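Local coordinates for protein activated BY transcription factor SSRB (Salmonella enterica, PDB 2WNW) that belongs to glycosyl hydrolase family 30 and combines a TIM barrel with a beta-sandwich domain, at residues P223-R227 with Q228-E232; S117-E120 with A121-P125. All coordinates share one frame; numbering follows the deposited sequence.

Interaction 1 (P223-R227 with Q228-E232); sequences PRLAR and QGMDE
L225 and M230 meet at the C-terminal end of helix 210-227, where the chain turns off toward barrel strand 234-239. The turn is a Schellman motif. M230 N gives a hydrogen bond to L225 O at 2.7 Å. G229 N gives the second bond, to A226 O, at 2.8 Å. This one reaches A226 O from well above the carbonyl plane. G229 has a positive phi of 76°, which turns the chain out of the helix.

The M230 side chain can be followed outward. Its CB lies 3.4 Å from L225 O and also touches L225 CD2. CG is still near the same carbonyl. SD then meets L225 CD2 at 4.0 Å. The chain runs extended past CG (chi2 177°), crossing the L225 side chain at about a right angle. Helix 167-183 meets this apolar pair, with L178 against L225 and R182 against M230.

Q228 and D231 add contacts beside the turn. Q228 N bonds to R224 O at 3.1 Å, and Q228 CG comes 3.3 Å from that same oxygen. A second bond from Q228 N, to L225 O, is weak. D231 OD1 rests against A226 CB at 3.6 Å. The guanidinium of R224 is held elsewhere, by a salt bridge from NE to D172.

The chemistry is thus divided. Backbone N-H groups take up the carbonyls of R224, L225 and A226, while L225 and M230 form the apolar contact that characteristically accompanies a Schellman turn.

Interaction 2 (S117-E120 with A121-P125); sequences SRDE and AHLIP
D119 O accepts from both L123 N and I124 N, which marks the junction of helix 117-122 with helix 124-133 in the TIM-barrel domain. The I124 bond spans five residues, is 2.9 Å long and is nearly straight at 171°. The L123 bond spans four, also at 2.9 Å, with its donor tilted from the carbonyl plane. One residue earlier, R118 O likewise takes two donors. H122 N reaches it at 3.0 Å in the usual helical manner. A121 N comes to R118 O from above the carbonyl plane at 3.3 Å. Its further bond to S117 O is weak.

The side chains pair along the turns. D119 and L123 run side by side, with L123 CD1 3.8 Å from the carboxylate carbon CG of D119. E120 and I124 do the same, and here I124 CD1 lies 4.0 Å from E120 CG. R118 holds CG anti to its backbone nitrogen (chi1 -173°). That places CG 4.0 Å from H122 ND1. The guanidinium and imidazole planes are steeply turned, 79° apart. Both groups are held by E54 of helix 54-61: OE2 forms a salt bridge with R118 NH2, and OE1 a hydrogen bond with H122 ND1. The one carboxylate thus fixes both side chains. OD1 of the buried D119 is satisfied by hydrogen bonds with the hydroxyls of Y102 and Y181.

P125 has no N-H to offer the next carbonyl. Its ring carbon CD instead sits 3.3 Å from E120 O.

How the interactions relate
From the N terminus, interaction 2 comes first. It lies between barrel strands 85-90 and 138-143, where helix 117-122 passes into helix 124-133. Interaction 1 follows much later, at the passage from helix 210-227 to barrel strand 234-239. Each is one continuous stretch, so each closes a single local turn. They stand in series and neither nest nor cross. Their centres are 25 Å apart, and their nearest atoms about 14 Å, so they do not touch. Helix 167-183 is a common neighbour: Y181 and E180 meet 121-125, while L178 and R182 meet interaction 1. Both turns thus pack on one helix of the TIM-barrel domain.

Interaction 1 (P223-R227 with Q228-E232)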
loop_
_atom_site.group_PDB
_atom_site.type_symbol
_atom_site.label_atom_id
_atom_site.label_comp_id
_atom_site.label_asym_id
_atom_site.label_seq_id
_atom_site.Cartn_x
_atom_site.Cartn_y
_atom_site.Cartn_z
ATOM N N PRO A 223 21.530 -25.491 17.989
ATOM C CA PRO A 223 22.405 -26.643 18.250
ATOM C C PRO A 223 21.653 -27.864 18.784
ATOM O O PRO A 223 21.934 -28.999 18.397
ATOM C CB PRO A 223 23.399 -26.096 19.273
ATOM C CG PRO A 223 23.464 -24.646 18.937
ATOM C CD PRO A 223 22.009 -24.304 18.718
ATOM N N ARG A 224 20.695 -27.630 19.675
ATOM C CA ARG A 224 19.923 -28.726 20.247
ATOM C C ARG A 224 18.994 -29.351 19.219
ATOM O O ARG A 224 18.895 -30.572 19.129
ATOM C CB ARG A 224 19.134 -28.234 21.467
ATOM C CG ARG A 224 20.045 -27.879 22.637
ATOM C CD ARG A 224 19.299 -27.290 23.828
ATOM N NE ARG A 224 20.194 -27.120 24.972
ATOM C CZ ARG A 224 21.190 -26.239 25.030
ATOM N NH1 ARG A 224 21.427 -25.423 24.010
ATOM N NH2 ARG A 224 21.971 -26.191 26.100
ATOM N N LEU A 225 18.315 -28.516 18.438
ATOM C CA LEU A 225 17.414 -29.025 17.410
ATOM C C LEU A 225 18.204 -29.890 16.436
ATOM O O LEU A 225 17.755 -30.961 16.035
ATOM C CB LEU A 225 16.755 -27.863 16.658
ATOM C CG LEU A 225 15.735 -27.056 17.469
ATOM C CD1 LEU A 225 15.426 -25.741 16.757
ATOM C CD2 LEU A 225 14.478 -27.888 17.664
ATOM N N ALA A 226 19.387 -29.417 16.062
ATOM C CA ALA A 226 20.240 -30.150 15.135
ATOM C C ALA A 226 20.609 -31.523 15.698
ATOM O O ALA A 226 20.523 -32.531 14.992
ATOM C CB ALA A 226 21.501 -29.345 14.844
ATOM N N ARG A 227 21.009 -31.564 16.966
ATOM C CA ARG A 227 21.388 -32.826 17.597
ATOM C C ARG A 227 20.233 -33.824 17.636
ATOM O O ARG A 227 20.453 -35.036 17.678
ATOM C CB ARG A 227 21.918 -32.583 19.018
ATOM C CG ARG A 227 23.271 -31.877 19.060
ATOM C CD ARG A 227 23.946 -32.047 20.414
ATOM N NE ARG A 227 23.300 -31.275 21.470
ATOM C CZ ARG A 227 23.540 -29.990 21.703
ATOM N NH1 ARG A 227 24.416 -29.331 20.956
ATOM N NH2 ARG A 227 22.908 -29.364 22.686
ATOM N N GLN A 228 19.004 -33.315 17.623
ATOM C CA GLN A 228 17.821 -34.169 17.645
ATOM C C GLN A 228 17.379 -34.504 16.227
ATOM O O GLN A 228 16.413 -35.238 16.025
ATOM C CB GLN A 228 16.671 -33.471 18.380
ATOM C CG GLN A 228 16.971 -33.151 19.832
ATOM C CD GLN A 228 17.025 -34.387 20.712
ATOM O OE1 GLN A 228 17.544 -34.339 21.824
ATOM N NE2 GLN A 228 16.477 -35.497 20.223
ATOM N N GLY A 229 18.093 -33.969 15.244
ATOM C CA GLY A 229 17.736 -34.224 13.859
ATOM C C GLY A 229 16.523 -33.408 13.446
ATOM O O GLY A 229 15.799 -33.782 12.522
ATOM N N MET A 230 16.300 -32.295 14.140
ATOM C CA MET A 230 15.172 -31.410 13.855
ATOM C C MET A 230 15.685 -30.154 13.154
ATOM O O MET A 230 15.236 -29.041 13.431
ATOM C CB MET A 230 14.468 -31.025 15.160
ATOM C CG MET A 230 13.994 -32.217 15.985
ATOM S SD MET A 230 13.247 -31.727 17.559
ATOM C CE MET A 230 12.433 -33.253 18.038
ATOM N N ASP A 231 16.627 -30.356 12.239
ATOM C CA ASP A 231 17.263 -29.283 11.480
ATOM C C ASP A 231 16.314 -28.379 10.698
ATOM O O ASP A 231 16.506 -27.164 10.650
ATOM C CB ASP A 231 18.272 -29.889 10.503
ATOM C CG ASP A 231 19.311 -30.746 11.196
ATOM O OD1 ASP A 231 20.401 -30.223 11.512
ATOM O OD2 ASP A 231 19.027 -31.942 11.436
ATOM N N GLU A 232 15.296 -28.976 10.085
ATOM C CA GLU A 232 14.341 -28.236 9.265
ATOM C C GLU A 232 13.346 -27.355 10.016
ATOM O O GLU A 232 12.510 -26.698 9.400
ATOM C CB GLU A 232 13.592 -29.213 8.359
ATOM C CG GLU A 232 14.515 -29.962 7.410
ATOM C CD GLU A 232 13.778 -30.936 6.515
ATOM O OE1 GLU A 232 14.436 -31.572 5.664
ATOM O OE2 GLU A 232 12.544 -31.069 6.663
#

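Interaction 2 (S117-E120 with A121-P125)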
loop_
_atom_site.group_PDB
_atom_site.type_symbol
_atom_site.label_atom_id
_atom_site.label_comp_id
_atom_site.label_asym_id
_atom_site.label_seq_id
_atom_site.Cartn_x
_atom_site.Cartn_y
_atom_site.Cartn_z
ATOM N N SER A 117 1.285 -34.167 31.716
ATOM C CA SER A 117 -0.055 -34.716 31.910
ATOM C C SER A 117 -1.157 -33.699 31.620
ATOM O O SER A 117 -2.188 -34.036 31.037
ATOM C CB SER A 117 -0.204 -35.257 33.337
ATOM O OG SER A 117 -0.030 -34.230 34.297
ATOM N N ARG A 118 -0.932 -32.453 32.015
ATOM C CA ARG A 118 -1.917 -31.408 31.792
ATOM C C ARG A 118 -2.170 -31.171 30.302
ATOM O O ARG A 118 -3.321 -31.063 29.871
ATOM C CB ARG A 118 -1.465 -30.120 32.471
ATOM C CG ARG A 118 -2.503 -29.034 32.445
ATOM C CD ARG A 118 -2.392 -28.158 33.672
ATOM N NE ARG A 118 -3.255 -26.987 33.571
ATOM C CZ ARG A 118 -3.454 -26.123 34.558
ATOM N NH1 ARG A 118 -2.856 -26.304 35.730
ATOM N NH2 ARG A 118 -4.233 -25.067 34.367
ATOM N N ASP A 119 -1.102 -31.090 29.513
ATOM C CA ASP A 119 -1.260 -30.894 28.077
ATOM C C ASP A 119 -1.898 -32.134 27.455
ATOM O O ASP A 119 -2.655 -32.035 26.488
ATOM C CB ASP A 119 0.091 -30.638 27.398
ATOM C CG ASP A 119 0.620 -29.234 27.643
ATOM O OD1 ASP A 119 1.450 -28.769 26.834
ATOM O OD2 ASP A 119 0.218 -28.597 28.640
ATOM N N GLU A 120 -1.592 -33.304 28.012
ATOM C CA GLU A 120 -2.132 -34.555 27.489
ATOM C C GLU A 120 -3.644 -34.650 27.644
ATOM O O GLU A 120 -4.324 -35.284 26.839
ATOM C CB GLU A 120 -1.459 -35.752 28.178
ATOM C CG GLU A 120 0.057 -35.735 28.050
ATOM C CD GLU A 120 0.729 -36.966 28.631
ATOM O OE1 GLU A 120 0.289 -37.444 29.695
ATOM O OE2 GLU A 120 1.713 -37.441 28.027
ATOM N N ALA A 121 -4.177 -34.005 28.671
ATOM C CA ALA A 121 -5.610 -34.052 28.905
ATOM C C ALA A 121 -6.375 -32.889 28.276
ATOM O O ALA A 121 -7.508 -33.058 27.827
ATOM C CB ALA A 121 -5.882 -34.097 30.401
ATOM N N HIS A 122 -5.748 -31.718 28.229
ATOM C CA HIS A 122 -6.411 -30.524 27.711
ATOM C C HIS A 122 -6.095 -30.072 26.288
ATOM O O HIS A 122 -6.953 -29.493 25.619
ATOM C CB HIS A 122 -6.144 -29.362 28.667
ATOM C CG HIS A 122 -6.662 -29.592 30.053
ATOM N ND1 HIS A 122 -6.272 -28.826 31.129
ATOM C CD2 HIS A 122 -7.550 -30.494 30.534
ATOM C CE1 HIS A 122 -6.898 -29.245 32.216
ATOM N NE2 HIS A 122 -7.679 -30.257 31.881
ATOM N N LEU A 123 -4.877 -30.328 25.822
ATOM C CA LEU A 123 -4.486 -29.894 24.486
ATOM C C LEU A 123 -4.401 -30.979 23.428
ATOM O O LEU A 123 -4.962 -30.841 22.345
ATOM C CB LEU A 123 -3.138 -29.168 24.545
ATOM C CG LEU A 123 -3.146 -27.740 25.088
ATOM C CD1 LEU A 123 -1.736 -27.308 25.432
ATOM C CD2 LEU A 123 -3.755 -26.815 24.047
ATOM N N ILE A 124 -3.692 -32.057 23.740
ATOM C CA ILE A 124 -3.494 -33.136 22.786
ATOM C C ILE A 124 -4.756 -33.737 22.161
ATOM O O ILE A 124 -4.754 -34.074 20.976
ATOM C CB ILE A 124 -2.598 -34.235 23.410
ATOM C CG1 ILE A 124 -1.223 -33.624 23.717
ATOM C CG2 ILE A 124 -2.448 -35.416 22.456
ATOM C CD1 ILE A 124 -0.183 -34.607 24.208
ATOM N N PRO A 125 -5.847 -33.881 22.934
ATOM C CA PRO A 125 -7.059 -34.451 22.327
ATOM C C PRO A 125 -7.572 -33.593 21.163
ATOM O O PRO A 125 -7.889 -34.106 20.090
ATOM C CB PRO A 125 -8.038 -34.490 23.499
ATOM C CG PRO A 125 -7.135 -34.761 24.662
ATOM C CD PRO A 125 -5.988 -33.798 24.398
#